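Endo-pectate lyase (PDB 3B4N) probably cleaves polygalacturonate and methylated pectins by calcium-dependent elimination, acting within the chain to leave oligosaccharides with unsaturated ends. Local coordinates at residues A[151-156]-A[170-175]; A[163-168]-A[188-193]; A[196-201]-A[225-230]. All coordinates share one frame; numbering follows the deposited sequence.

Contact 1: residues A[151-156]-A[170-175]; sequences KPLIIL and GGADGI. Unlike the reference sequence in segment 170-175: G171 (reference Arg). With ZN (zinc ion), chain F; ZN (zinc ion), chain D.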
ATOM      1  N   LYS A 151       1.709  17.774   7.381  1.00 16.24           N
ATOM      2  CA  LYS A 151       0.652  17.980   6.407  1.00 16.30           C
ATOM      3  C   LYS A 151       0.589  16.904   5.339  1.00 14.04           C
ATOM      4  O   LYS A 151       1.604  16.306   4.987  1.00 14.99           O
ATOM      5  CB  LYS A 151       0.844  19.333   5.720  1.00 18.22           C
ATOM      6  CG  LYS A 151       0.932  20.510   6.679  1.00 21.05           C
ATOM      7  CD  LYS A 151       1.299  21.789   5.950  1.00 24.58           C
ATOM      8  CE  LYS A 151       1.469  22.940   6.933  1.00 27.59           C
ATOM      9  NZ  LYS A 151       1.923  24.189   6.264  1.00 30.54           N
ATOM     10  N   PRO A 152      -0.616  16.641   4.815  1.00 14.47           N
ATOM     11  CA  PRO A 152      -0.750  15.629   3.770  1.00 14.17           C
ATOM     12  C   PRO A 152      -0.126  16.186   2.494  1.00 14.00           C
ATOM     13  O   PRO A 152      -0.154  17.402   2.261  1.00 13.49           O
ATOM     14  CB  PRO A 152      -2.261  15.465   3.640  1.00 14.72           C
ATOM     15  CG  PRO A 152      -2.775  16.847   3.976  1.00 16.80           C
ATOM     16  CD  PRO A 152      -1.928  17.204   5.181  1.00 14.26           C
ATOM     17  N   LEU A 153       0.456  15.310   1.687  1.00 13.00           N
ATOM     18  CA  LEU A 153       1.059  15.713   0.423  1.00 12.67           C
ATOM     19  C   LEU A 153      -0.019  15.842  -0.648  1.00 13.31           C
ATOM     20  O   LEU A 153       0.064  16.695  -1.532  1.00 14.07           O
ATOM     21  CB  LEU A 153       2.085  14.682  -0.029  1.00 13.71           C
ATOM     22  CG  LEU A 153       3.343  14.533   0.827  1.00 14.65           C
ATOM     23  CD1 LEU A 153       4.162  13.360   0.329  1.00 14.64           C
ATOM     24  CD2 LEU A 153       4.151  15.828   0.768  1.00 14.53           C
ATOM     25  N   ILE A 154      -1.017  14.969  -0.572  1.00 11.42           N
ATOM     26  CA  ILE A 154      -2.124  14.954  -1.517  1.00 11.18           C
ATOM     27  C   ILE A 154      -3.402  14.719  -0.736  1.00 10.64           C
ATOM     28  O   ILE A 154      -3.430  13.885   0.175  1.00 10.68           O
ATOM     29  CB  ILE A 154      -1.979  13.799  -2.547  1.00 10.74           C
ATOM     30  CG1 ILE A 154      -0.715  13.990  -3.387  1.00 12.08           C
ATOM     31  CG2 ILE A 154      -3.233  13.710  -3.430  1.00 12.74           C
ATOM     32  CD1 ILE A 154      -0.761  15.192  -4.316  1.00 14.20           C
ATOM     33  N   ILE A 155      -4.451  15.454  -1.087  1.00 10.56           N
ATOM     34  CA  ILE A 155      -5.752  15.312  -0.452  1.00 10.58           C
ATOM     35  C   ILE A 155      -6.744  14.893  -1.527  1.00 11.08           C
ATOM     36  O   ILE A 155      -6.854  15.536  -2.580  1.00 11.65           O
ATOM     37  CB  ILE A 155      -6.234  16.632   0.177  1.00 11.52           C
ATOM     38  CG1 ILE A 155      -5.286  17.048   1.301  1.00 12.91           C
ATOM     39  CG2 ILE A 155      -7.649  16.463   0.720  1.00 11.09           C
ATOM     40  CD1 ILE A 155      -5.621  18.380   1.908  1.00 15.93           C
ATOM     41  N   LEU A 156      -7.461  13.814  -1.258  1.00 10.40           N
ATOM     42  CA  LEU A 156      -8.441  13.298  -2.195  1.00 10.37           C
ATOM     43  C   LEU A 156      -9.841  13.461  -1.611  1.00 11.11           C
ATOM     44  O   LEU A 156     -10.076  13.173  -0.438  1.00 10.41           O
ATOM     45  CB  LEU A 156      -8.166  11.811  -2.466  1.00 10.69           C
ATOM     46  CG  LEU A 156      -6.772  11.433  -2.970  1.00  9.93           C
ATOM     47  CD1 LEU A 156      -6.658   9.911  -3.036  1.00 10.59           C
ATOM     48  CD2 LEU A 156      -6.528  12.052  -4.347  1.00 11.21           C
ATOM     49  N   GLY A 170      10.716  13.024   2.284  1.00 14.44           N
ATOM     50  CA  GLY A 170       9.632  13.989   2.320  1.00 13.71           C
ATOM     51  C   GLY A 170       8.224  13.437   2.373  1.00 12.58           C
ATOM     52  O   GLY A 170       7.301  14.045   1.830  1.00 12.20           O
ATOM     53  N   GLY A 171       8.056  12.318   3.072  1.00 12.41           N
ATOM     54  CA  GLY A 171       6.749  11.686   3.160  1.00 12.05           C
ATOM     55  C   GLY A 171       5.670  12.407   3.946  1.00 12.45           C
ATOM     56  O   GLY A 171       4.486  12.092   3.791  1.00 11.51           O
ATOM     57  N   ALA A 172       6.066  13.363   4.787  1.00 11.37           N
ATOM     58  CA  ALA A 172       5.137  14.136   5.614  1.00 11.12           C
ATOM     59  C   ALA A 172       3.968  13.298   6.132  1.00 10.98           C
ATOM     60  O   ALA A 172       4.189  12.279   6.794  1.00 10.68           O
ATOM     61  CB  ALA A 172       4.634  15.353   4.837  1.00 10.95           C
ATOM     62  N   ASP A 173       2.732  13.707   5.855  1.00 10.29           N
ATOM     63  CA  ASP A 173       1.590  12.920   6.317  1.00 10.37           C
ATOM     64  C   ASP A 173       0.891  12.165   5.181  1.00 10.04           C
ATOM     65  O   ASP A 173      -0.332  12.004   5.175  1.00 11.21           O
ATOM     66  CB  ASP A 173       0.572  13.776   7.072  1.00 10.54           C
ATOM     67  CG  ASP A 173      -0.347  12.935   7.931  1.00 13.47           C
ATOM     68  OD1 ASP A 173      -1.482  13.353   8.215  1.00 12.80           O
ATOM     69  OD2 ASP A 173       0.077  11.836   8.335  1.00 13.43           O
ATOM     70  N   GLY A 174       1.681  11.742   4.203  1.00  9.91           N
ATOM     71  CA  GLY A 174       1.146  10.946   3.110  1.00  9.75           C
ATOM     72  C   GLY A 174      -0.044  11.461   2.330  1.00  9.55           C
ATOM     73  O   GLY A 174      -0.119  12.639   1.989  1.00 11.29           O
ATOM     74  N   ILE A 175      -0.975  10.558   2.040  1.00  9.40           N
ATOM     75  CA  ILE A 175      -2.158  10.882   1.247  1.00  9.36           C
ATOM     76  C   ILE A 175      -3.441  10.754   2.053  1.00  9.47           C
ATOM     77  O   ILE A 175      -3.681   9.726   2.672  1.00 10.49           O
ATOM     78  CB  ILE A 175      -2.254   9.945   0.021  1.00  9.03           C
ATOM     79  CG1 ILE A 175      -0.957  10.033  -0.789  1.00 10.63           C
ATOM     80  CG2 ILE A 175      -3.480  10.290  -0.817  1.00  9.85           C
ATOM     81  CD1 ILE A 175      -0.899   9.084  -1.986  1.00 10.96           C
TER
HETATM   82 ZN    ZN F 716      -3.234  12.844   8.432  1.00 32.30          ZN
HETATM   83 ZN    ZN D 711      -0.973  10.615   9.525  1.00 11.63          ZN
HETATM   84  O   HOH W   1      -2.810  10.643   9.407  1.00 16.24           O
HETATM   85  O   HOH W   2      -0.750  11.414  11.296  1.00 15.34           O
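D173 joins this contact to a pair of zinc ions while its backbone is hydrogen-bonded to K151. Its carboxylate bridges the metals: OD1 of D173 lies 1.8 Å from one zinc, and OD2 of D173 lies 2.0 Å from the other. A water also lies between the two ions. H176 completes the protein ligands of the first zinc seen here, and D195 those of the second. CG of D173 stands anti to the backbone N (chi1 -161°), which carries the carboxylate out to the metals while CB stays against the K151 carbonyl.

The backbone of D173 is fixed separately. Its N donates to O of K151 over 3.0 Å, from above the carbonyl plane. A type II' turn runs from G171 to G174 and brings the next link into place: N of L153 donates to O of G174 at 2.7 Å, nearly along the C=O axis. L153 reaches to the start of the turn, where its CD1 lies 3.5 Å from O of G170, and its CD2 packs on the A172 methyl.

Past the turn the chains pair as parallel strands, I154 beside I175. CA of I175 makes a CA-H...O contact with O of I154 at 3.4 Å. The CG2 branch of I175 also meets CD1 of L156, 3.9 Å away, where the two side chains cross obliquely.

This is one rung-to-rung step of the right-handed parallel beta-helix. Strand 154-157 lies between strands 125-128 and 175-179, and L156 and I175 both pack inward on I184 of strand 181-189.

Contact 2: residues A[163-168]-A[188-193]; sequences NLRISA and IWEDIC. With CA (calcium ion), chain C.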
ATOM      1  N   ASN A 163      -0.075   6.234  -9.973  1.00  9.08           N
ATOM      2  CA  ASN A 163       1.295   6.312 -10.474  1.00  8.84           C
ATOM      3  C   ASN A 163       2.055   7.482  -9.866  1.00  9.63           C
ATOM      4  O   ASN A 163       2.422   8.432 -10.557  1.00 11.14           O
ATOM      5  CB  ASN A 163       1.272   6.449 -11.999  1.00  8.64           C
ATOM      6  CG  ASN A 163       0.387   5.419 -12.664  1.00 10.17           C
ATOM      7  OD1 ASN A 163      -0.415   5.749 -13.540  1.00 12.67           O
ATOM      8  ND2 ASN A 163       0.525   4.173 -12.262  1.00  7.71           N
ATOM      9  N   LEU A 164       2.313   7.398  -8.569  1.00  9.34           N
ATOM     10  CA  LEU A 164       2.999   8.470  -7.866  1.00 10.44           C
ATOM     11  C   LEU A 164       4.025   7.893  -6.917  1.00 10.58           C
ATOM     12  O   LEU A 164       3.797   6.845  -6.326  1.00 10.10           O
ATOM     13  CB  LEU A 164       1.975   9.288  -7.076  1.00 11.37           C
ATOM     14  CG  LEU A 164       2.460  10.448  -6.197  1.00 10.29           C
ATOM     15  CD1 LEU A 164       3.006  11.578  -7.069  1.00 11.96           C
ATOM     16  CD2 LEU A 164       1.292  10.955  -5.353  1.00 12.39           C
ATOM     17  N   ARG A 165       5.154   8.580  -6.778  1.00 10.30           N
ATOM     18  CA  ARG A 165       6.201   8.149  -5.869  1.00 10.20           C
ATOM     19  C   ARG A 165       6.378   9.229  -4.817  1.00 11.87           C
ATOM     20  O   ARG A 165       6.417  10.419  -5.131  1.00 12.43           O
ATOM     21  CB  ARG A 165       7.529   7.936  -6.610  1.00 11.24           C
ATOM     22  CG  ARG A 165       8.631   7.310  -5.748  1.00 12.52           C
ATOM     23  CD  ARG A 165       9.986   7.411  -6.444  1.00 13.29           C
ATOM     24  NE  ARG A 165       9.934   6.884  -7.804  1.00 14.93           N
ATOM     25  CZ  ARG A 165      10.081   5.603  -8.124  1.00 14.51           C
ATOM     26  NH1 ARG A 165      10.001   5.234  -9.393  1.00 14.37           N
ATOM     27  NH2 ARG A 165      10.331   4.696  -7.187  1.00 13.07           N
ATOM     28  N   ILE A 166       6.462   8.798  -3.565  0.50 11.38           N
ATOM     29  CA  ILE A 166       6.654   9.698  -2.437  0.50 11.51           C
ATOM     30  C   ILE A 166       8.105   9.530  -2.000  0.50 12.76           C
ATOM     31  O   ILE A 166       8.537   8.423  -1.676  0.50 12.55           O
ATOM     32  CB  ILE A 166       5.717   9.326  -1.262  0.50 11.81           C
ATOM     33  CG1 ILE A 166       4.267   9.257  -1.746  0.50 13.38           C
ATOM     34  CG2 ILE A 166       5.868  10.343  -0.130  0.50 12.67           C
ATOM     35  CD1 ILE A 166       3.749  10.548  -2.351  0.50 12.51           C
ATOM     36  N   SER A 167       8.859  10.626  -2.004  1.00 13.04           N
ATOM     37  CA  SER A 167      10.271  10.580  -1.621  1.00 13.40           C
ATOM     38  C   SER A 167      10.569  10.078  -0.216  1.00 12.49           C
ATOM     39  O   SER A 167       9.779  10.262   0.705  1.00 13.86           O
ATOM     40  CB  SER A 167      10.911  11.958  -1.817  1.00 15.85           C
ATOM     41  OG  SER A 167      10.519  12.855  -0.798  1.00 16.58           O
ATOM     42  N   ALA A 168      11.725   9.440  -0.064  1.00 14.53           N
ATOM     43  CA  ALA A 168      12.125   8.885   1.223  1.00 14.56           C
ATOM     44  C   ALA A 168      12.238   9.919   2.333  1.00 15.18           C
ATOM     45  O   ALA A 168      11.908   9.634   3.480  1.00 15.09           O
ATOM     46  CB  ALA A 168      13.450   8.141   1.080  1.00 16.39           C
ATOM     47  N   ILE A 188       4.033   4.570  -4.677  1.00  9.75           N
ATOM     48  CA  ILE A 188       5.224   4.015  -4.048  1.00  9.15           C
ATOM     49  C   ILE A 188       5.708   4.985  -2.987  1.00  9.14           C
ATOM     50  O   ILE A 188       5.930   6.156  -3.277  1.00 10.64           O
ATOM     51  CB  ILE A 188       6.349   3.803  -5.076  1.00 10.60           C
ATOM     52  CG1 ILE A 188       5.916   2.747  -6.095  1.00 11.42           C
ATOM     53  CG2 ILE A 188       7.646   3.398  -4.368  1.00 12.54           C
ATOM     54  CD1 ILE A 188       6.959   2.446  -7.161  1.00 12.92           C
ATOM     55  N   TRP A 189       5.821   4.499  -1.754  1.00  8.40           N
ATOM     56  CA  TRP A 189       6.315   5.321  -0.642  1.00  8.59           C
ATOM     57  C   TRP A 189       7.737   4.832  -0.380  1.00 10.25           C
ATOM     58  O   TRP A 189       7.933   3.704   0.065  1.00 11.15           O
ATOM     59  CB  TRP A 189       5.466   5.104   0.616  1.00  9.71           C
ATOM     60  CG  TRP A 189       4.065   5.672   0.563  1.00  8.28           C
ATOM     61  CD1 TRP A 189       3.632   6.836   1.130  1.00  8.99           C
ATOM     62  CD2 TRP A 189       2.906   5.056  -0.020  1.00  8.45           C
ATOM     63  NE1 TRP A 189       2.277   6.981   0.950  1.00  8.99           N
ATOM     64  CE2 TRP A 189       1.806   5.903   0.246  1.00  8.38           C
ATOM     65  CE3 TRP A 189       2.690   3.870  -0.736  1.00  8.86           C
ATOM     66  CZ2 TRP A 189       0.511   5.598  -0.174  1.00  8.34           C
ATOM     67  CZ3 TRP A 189       1.395   3.567  -1.157  1.00  9.57           C
ATOM     68  CH2 TRP A 189       0.325   4.429  -0.872  1.00  9.94           C
ATOM     69  N   GLU A 190       8.730   5.677  -0.645  1.00 10.81           N
ATOM     70  CA  GLU A 190      10.129   5.277  -0.458  1.00 11.22           C
ATOM     71  C   GLU A 190      10.557   5.087   1.005  1.00 12.94           C
ATOM     72  O   GLU A 190      11.488   4.328   1.296  1.00 13.04           O
ATOM     73  CB  GLU A 190      11.049   6.262  -1.191  1.00 12.55           C
ATOM     74  CG  GLU A 190      10.966   6.167  -2.731  1.00 15.05           C
ATOM     75  CD  GLU A 190      11.501   4.850  -3.297  1.00 18.34           C
ATOM     76  OE1 GLU A 190      12.418   4.258  -2.688  1.00 20.38           O
ATOM     77  OE2 GLU A 190      11.025   4.410  -4.369  1.00 19.18           O
ATOM     78  N   ASP A 191       9.870   5.767   1.917  1.00 12.33           N
ATOM     79  CA  ASP A 191      10.102   5.641   3.357  1.00 12.11           C
ATOM     80  C   ASP A 191       8.948   6.381   4.011  1.00 12.46           C
ATOM     81  O   ASP A 191       8.981   7.601   4.150  1.00 12.87           O
ATOM     82  CB  ASP A 191      11.433   6.278   3.792  1.00 14.02           C
ATOM     83  CG  ASP A 191      11.752   6.025   5.272  1.00 14.88           C
ATOM     84  OD1 ASP A 191      10.837   5.679   6.045  1.00 14.79           O
ATOM     85  OD2 ASP A 191      12.928   6.183   5.672  1.00 17.60           O
ATOM     86  N   ILE A 192       7.918   5.639   4.399  1.00 10.98           N
ATOM     87  CA  ILE A 192       6.751   6.230   5.026  1.00 10.91           C
ATOM     88  C   ILE A 192       7.172   7.158   6.156  1.00 10.62           C
ATOM     89  O   ILE A 192       8.031   6.796   6.962  1.00 11.08           O
ATOM     90  CB  ILE A 192       5.852   5.142   5.628  1.00 10.36           C
ATOM     91  CG1 ILE A 192       5.261   4.274   4.517  1.00 11.52           C
ATOM     92  CG2 ILE A 192       4.756   5.786   6.474  1.00 10.23           C
ATOM     93  CD1 ILE A 192       4.559   3.036   5.041  1.00 13.56           C
ATOM     94  N   CYS A 193       6.580   8.347   6.206  1.00 10.53           N
ATOM     95  CA  CYS A 193       6.887   9.293   7.269  1.00 11.18           C
ATOM     96  C   CYS A 193       5.898   9.033   8.418  1.00 11.04           C
ATOM     97  O   CYS A 193       6.054   8.046   9.140  1.00 12.13           O
ATOM     98  CB  CYS A 193       6.799  10.729   6.732  1.00 11.20           C
ATOM     99  SG  CYS A 193       7.211  12.002   7.965  1.00 14.69           S
TER
HETATM  100 CA    CA C 702       9.774   5.901   8.137  1.00 11.72          CA
HETATM  101  O   HOH W   3       7.966   8.021   1.421  1.00 13.79           O
HETATM  102  O   HOH W   4       9.500  10.333   4.553  1.00 16.13           O
HETATM  103  O   HOH W   5       7.919   6.071   9.695  1.00 12.96           O
HETATM  104  O   HOH W   6      11.174   5.073   9.876  1.00 12.47           O
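The calcium site of this right-handed parallel beta-helix lies just beyond a ladder that pairs R165 with I188 and I166 with W189. The strands run parallel. N of I188 donates to O of L164, N of I166 donates to O of I188 at 2.7 Å, and N of E190 donates to O of I166. These bonds are nearly straight.

R165 and E190 form a salt bridge on the face that also carries I188. The R165 chain bends at its third torsion (chi3 -52°), which turns the guanidinium back toward E190. NH2 of R165 then meets OE2 of E190 at 2.9 Å, at the guanidinium edge and in its plane. The carboxylate plane is turned 36° from that of the guanidinium. Both groups have further partners in strand 22-29: NH2 of R165 also bonds to the L26 carbonyl, OE2 of E190 to the S27 hydroxyl, and OE1 of E190 pairs with K29.

On the other face I166 lies alongside W189. CG1 of I166 sits over the five-membered ring, 4.2 Å from its centroid, in a CH-pi contact.

Beyond the strands, A168 packs its methyl on CB of E190 and CB of D191. One water links the carbonyls of A168 and D191, and another joins O of S167 to N of D191. D191 and I192 supply two calcium ligands; N213 and Y218 supply the others from the protein, and two waters also bind. OD1 of D191 lies 2.4 Å from the calcium ion, and O of I192 lies 2.3 Å from it.

Contact 3: residues A[196-201]-A[225-230]; sequences AATNNG and VLQHNS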
ATOM      1  N   ALA A 196       1.263   6.207   5.562  1.00  8.50           N
ATOM      2  CA  ALA A 196       1.146   6.256   4.101  1.00  9.03           C
ATOM      3  C   ALA A 196      -0.132   6.920   3.580  1.00  8.11           C
ATOM      4  O   ALA A 196      -0.078   7.772   2.681  1.00  8.05           O
ATOM      5  CB  ALA A 196       1.259   4.836   3.530  1.00  8.32           C
ATOM      6  N   ALA A 197      -1.275   6.512   4.123  1.00  8.41           N
ATOM      7  CA  ALA A 197      -2.568   7.053   3.714  1.00  8.51           C
ATOM      8  C   ALA A 197      -3.491   7.071   4.915  1.00  9.16           C
ATOM      9  O   ALA A 197      -3.374   6.235   5.817  1.00  8.92           O
ATOM     10  CB  ALA A 197      -3.169   6.203   2.600  1.00  9.81           C
ATOM     11  N   THR A 198      -4.423   8.017   4.907  1.00  8.18           N
ATOM     12  CA  THR A 198      -5.362   8.218   6.004  1.00  8.31           C
ATOM     13  C   THR A 198      -6.793   8.244   5.499  1.00  8.50           C
ATOM     14  O   THR A 198      -7.131   9.016   4.603  1.00  9.12           O
ATOM     15  CB  THR A 198      -5.072   9.559   6.722  1.00  8.25           C
ATOM     16  OG1 THR A 198      -3.707   9.586   7.149  1.00 10.47           O
ATOM     17  CG2 THR A 198      -5.994   9.754   7.916  1.00  9.78           C
ATOM     18  N   ASN A 199      -7.632   7.393   6.075  1.00  8.26           N
ATOM     19  CA  ASN A 199      -9.023   7.339   5.692  1.00  7.97           C
ATOM     20  C   ASN A 199      -9.869   8.221   6.605  1.00  8.71           C
ATOM     21  O   ASN A 199     -10.168   7.868   7.749  1.00  9.63           O
ATOM     22  CB  ASN A 199      -9.538   5.889   5.736  1.00  7.78           C
ATOM     23  CG  ASN A 199     -10.922   5.749   5.124  1.00  8.97           C
ATOM     24  OD1 ASN A 199     -11.562   6.751   4.795  1.00 10.59           O
ATOM     25  ND2 ASN A 199     -11.387   4.512   4.966  1.00 10.05           N
ATOM     26  N   ASN A 200     -10.211   9.397   6.087  1.00  9.17           N
ATOM     27  CA  ASN A 200     -11.082  10.356   6.768  1.00 10.31           C
ATOM     28  C   ASN A 200     -12.335  10.473   5.892  1.00 10.81           C
ATOM     29  O   ASN A 200     -13.096  11.434   6.018  1.00 12.79           O
ATOM     30  CB  ASN A 200     -10.437  11.750   6.843  1.00  9.50           C
ATOM     31  CG  ASN A 200      -9.261  11.825   7.800  1.00 10.10           C
ATOM     32  OD1 ASN A 200      -8.293  12.534   7.538  1.00 13.57           O
ATOM     33  ND2 ASN A 200      -9.351  11.130   8.922  1.00  9.83           N
ATOM     34  N   GLY A 201     -12.541   9.494   5.008  1.00  9.88           N
ATOM     35  CA  GLY A 201     -13.677   9.509   4.096  1.00 10.93           C
ATOM     36  C   GLY A 201     -14.624   8.334   4.237  1.00 10.18           C
ATOM     37  O   GLY A 201     -14.792   7.806   5.327  1.00 11.24           O
ATOM     38  N   VAL A 225       0.795   1.957   8.571  1.00  8.02           N
ATOM     39  CA  VAL A 225       0.853   2.298   7.158  1.00  8.21           C
ATOM     40  C   VAL A 225      -0.443   3.043   6.829  1.00  7.90           C
ATOM     41  O   VAL A 225      -0.412   4.165   6.298  1.00  7.68           O
ATOM     42  CB  VAL A 225       0.959   1.029   6.288  1.00  7.05           C
ATOM     43  CG1 VAL A 225       0.889   1.390   4.818  1.00  9.45           C
ATOM     44  CG2 VAL A 225       2.286   0.325   6.582  1.00  9.30           C
ATOM     45  N   LEU A 226      -1.569   2.427   7.175  1.00  9.13           N
ATOM     46  CA  LEU A 226      -2.881   3.010   6.919  1.00  8.03           C
ATOM     47  C   LEU A 226      -3.571   3.421   8.221  1.00  7.41           C
ATOM     48  O   LEU A 226      -3.790   2.596   9.117  1.00  9.79           O
ATOM     49  CB  LEU A 226      -3.755   2.004   6.144  1.00  7.98           C
ATOM     50  CG  LEU A 226      -3.116   1.434   4.867  1.00  7.99           C
ATOM     51  CD1 LEU A 226      -3.988   0.319   4.283  1.00  7.38           C
ATOM     52  CD2 LEU A 226      -2.912   2.540   3.850  1.00  8.05           C
ATOM     53  N   GLN A 227      -3.887   4.711   8.324  1.00  9.41           N
ATOM     54  CA  GLN A 227      -4.571   5.258   9.495  1.00  8.38           C
ATOM     55  C   GLN A 227      -6.037   5.436   9.106  1.00  9.12           C
ATOM     56  O   GLN A 227      -6.335   5.890   8.006  1.00 11.84           O
ATOM     57  CB  GLN A 227      -3.950   6.604   9.877  1.00 11.44           C
ATOM     58  CG  GLN A 227      -4.612   7.314  11.057  1.00 12.32           C
ATOM     59  CD  GLN A 227      -4.506   6.541  12.359  1.00 14.96           C
ATOM     60  OE1 GLN A 227      -3.613   5.712  12.542  1.00 16.42           O
ATOM     61  NE2 GLN A 227      -5.415   6.827  13.284  1.00 17.81           N
ATOM     62  N   HIS A 228      -6.945   5.085  10.002  1.00  9.24           N
ATOM     63  CA  HIS A 228      -8.371   5.156   9.689  1.00  7.97           C
ATOM     64  C   HIS A 228      -9.096   5.882  10.818  1.00  9.07           C
ATOM     65  O   HIS A 228      -9.196   5.369  11.944  1.00  9.37           O
ATOM     66  CB  HIS A 228      -8.860   3.712   9.503  1.00  8.77           C
ATOM     67  CG  HIS A 228     -10.223   3.579   8.904  1.00  7.61           C
ATOM     68  ND1 HIS A 228     -10.600   2.450   8.206  1.00  8.27           N
ATOM     69  CD2 HIS A 228     -11.325   4.365   8.975  1.00  9.53           C
ATOM     70  CE1 HIS A 228     -11.878   2.548   7.877  1.00  8.95           C
ATOM     71  NE2 HIS A 228     -12.340   3.699   8.331  1.00 10.92           N
ATOM     72  N   ASN A 229      -9.587   7.081  10.498  1.00  9.65           N
ATOM     73  CA  ASN A 229     -10.259   7.958  11.463  1.00  9.46           C
ATOM     74  C   ASN A 229     -11.763   8.118  11.303  1.00 10.02           C
ATOM     75  O   ASN A 229     -12.473   8.310  12.291  1.00 10.56           O
ATOM     76  CB  ASN A 229      -9.659   9.367  11.398  1.00 11.04           C
ATOM     77  CG  ASN A 229      -8.165   9.389  11.633  1.00 11.97           C
ATOM     78  OD1 ASN A 229      -7.442  10.148  10.985  1.00 14.41           O
ATOM     79  ND2 ASN A 229      -7.694   8.576  12.564  1.00  9.61           N
ATOM     80  N   SER A 230     -12.255   8.104  10.070  1.00 10.25           N
ATOM     81  CA  SER A 230     -13.692   8.270   9.891  1.00 10.41           C
ATOM     82  C   SER A 230     -14.436   7.040  10.405  1.00 10.38           C
ATOM     83  O   SER A 230     -13.824   6.007  10.694  1.00 10.39           O
ATOM     84  CB  SER A 230     -14.018   8.500   8.415  1.00 12.09           C
ATOM     85  OG  SER A 230     -13.535   7.427   7.636  1.00 12.42           O
TER
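N199 has the largest area buried in this contact, and it meets H228 side by side. A chi1 of -171° extends its amide over one face of the imidazole. ND2 of N199 stands 3.5 Å from CE1 of H228, offset toward the ring's rim, and CB of N199 makes a CH-pi contact 4.1 Å from the H228 ring centroid. Outside partners fix both groups: T235 takes the N199 amide, while S233 and W251 hold the two ring nitrogens.

O of N199 accepts two backbone bonds, from N of N229 at 2.9 Å and N of S230 at 3.1 Å. Its OD1 accepts from N of G201, forming an Asx turn. These bonds end a parallel ladder of A197 with L226, T198 with Q227 and N199 with H228, one coil pairing with the next in the right-handed parallel beta-helix.

S230 is second in buried area. Its OG donates to O of G201 at 2.7 Å and also bonds to S233. CB of S230 packs against the N200 backbone. V225 closes the other end: its O accepts from N of A196, and its CG1 meets the A196 methyl at 3.7 Å. Past the strand ends, ND2 of N200 donates to OD1 of N229 over 3.0 Å, with the two amides nearly coplanar.

Contacts 1 and 3 lie on one sheet of the beta-helix, their centres about 11 Å apart. Strands 154-157, 175-179, 197-199 and 224-228 follow one another across it, and I175 probably hydrogen-bonds to A196 and T198. Contact 2 belongs to another face of the coil, with its centre about 10 Å from that of contact 1 and about 16 Å from that of contact 3. Along the chain the segments of contacts 1 and 2 alternate; contact 3 follows both. I166 packs on L153 and G171, while W189 makes a weak hydrogen bond to A196. Neighbouring coils thus carry D173, which binds zinc in contact 1, and D191 and I192, which bind calcium in contact 2, on the same side of the chain's centre.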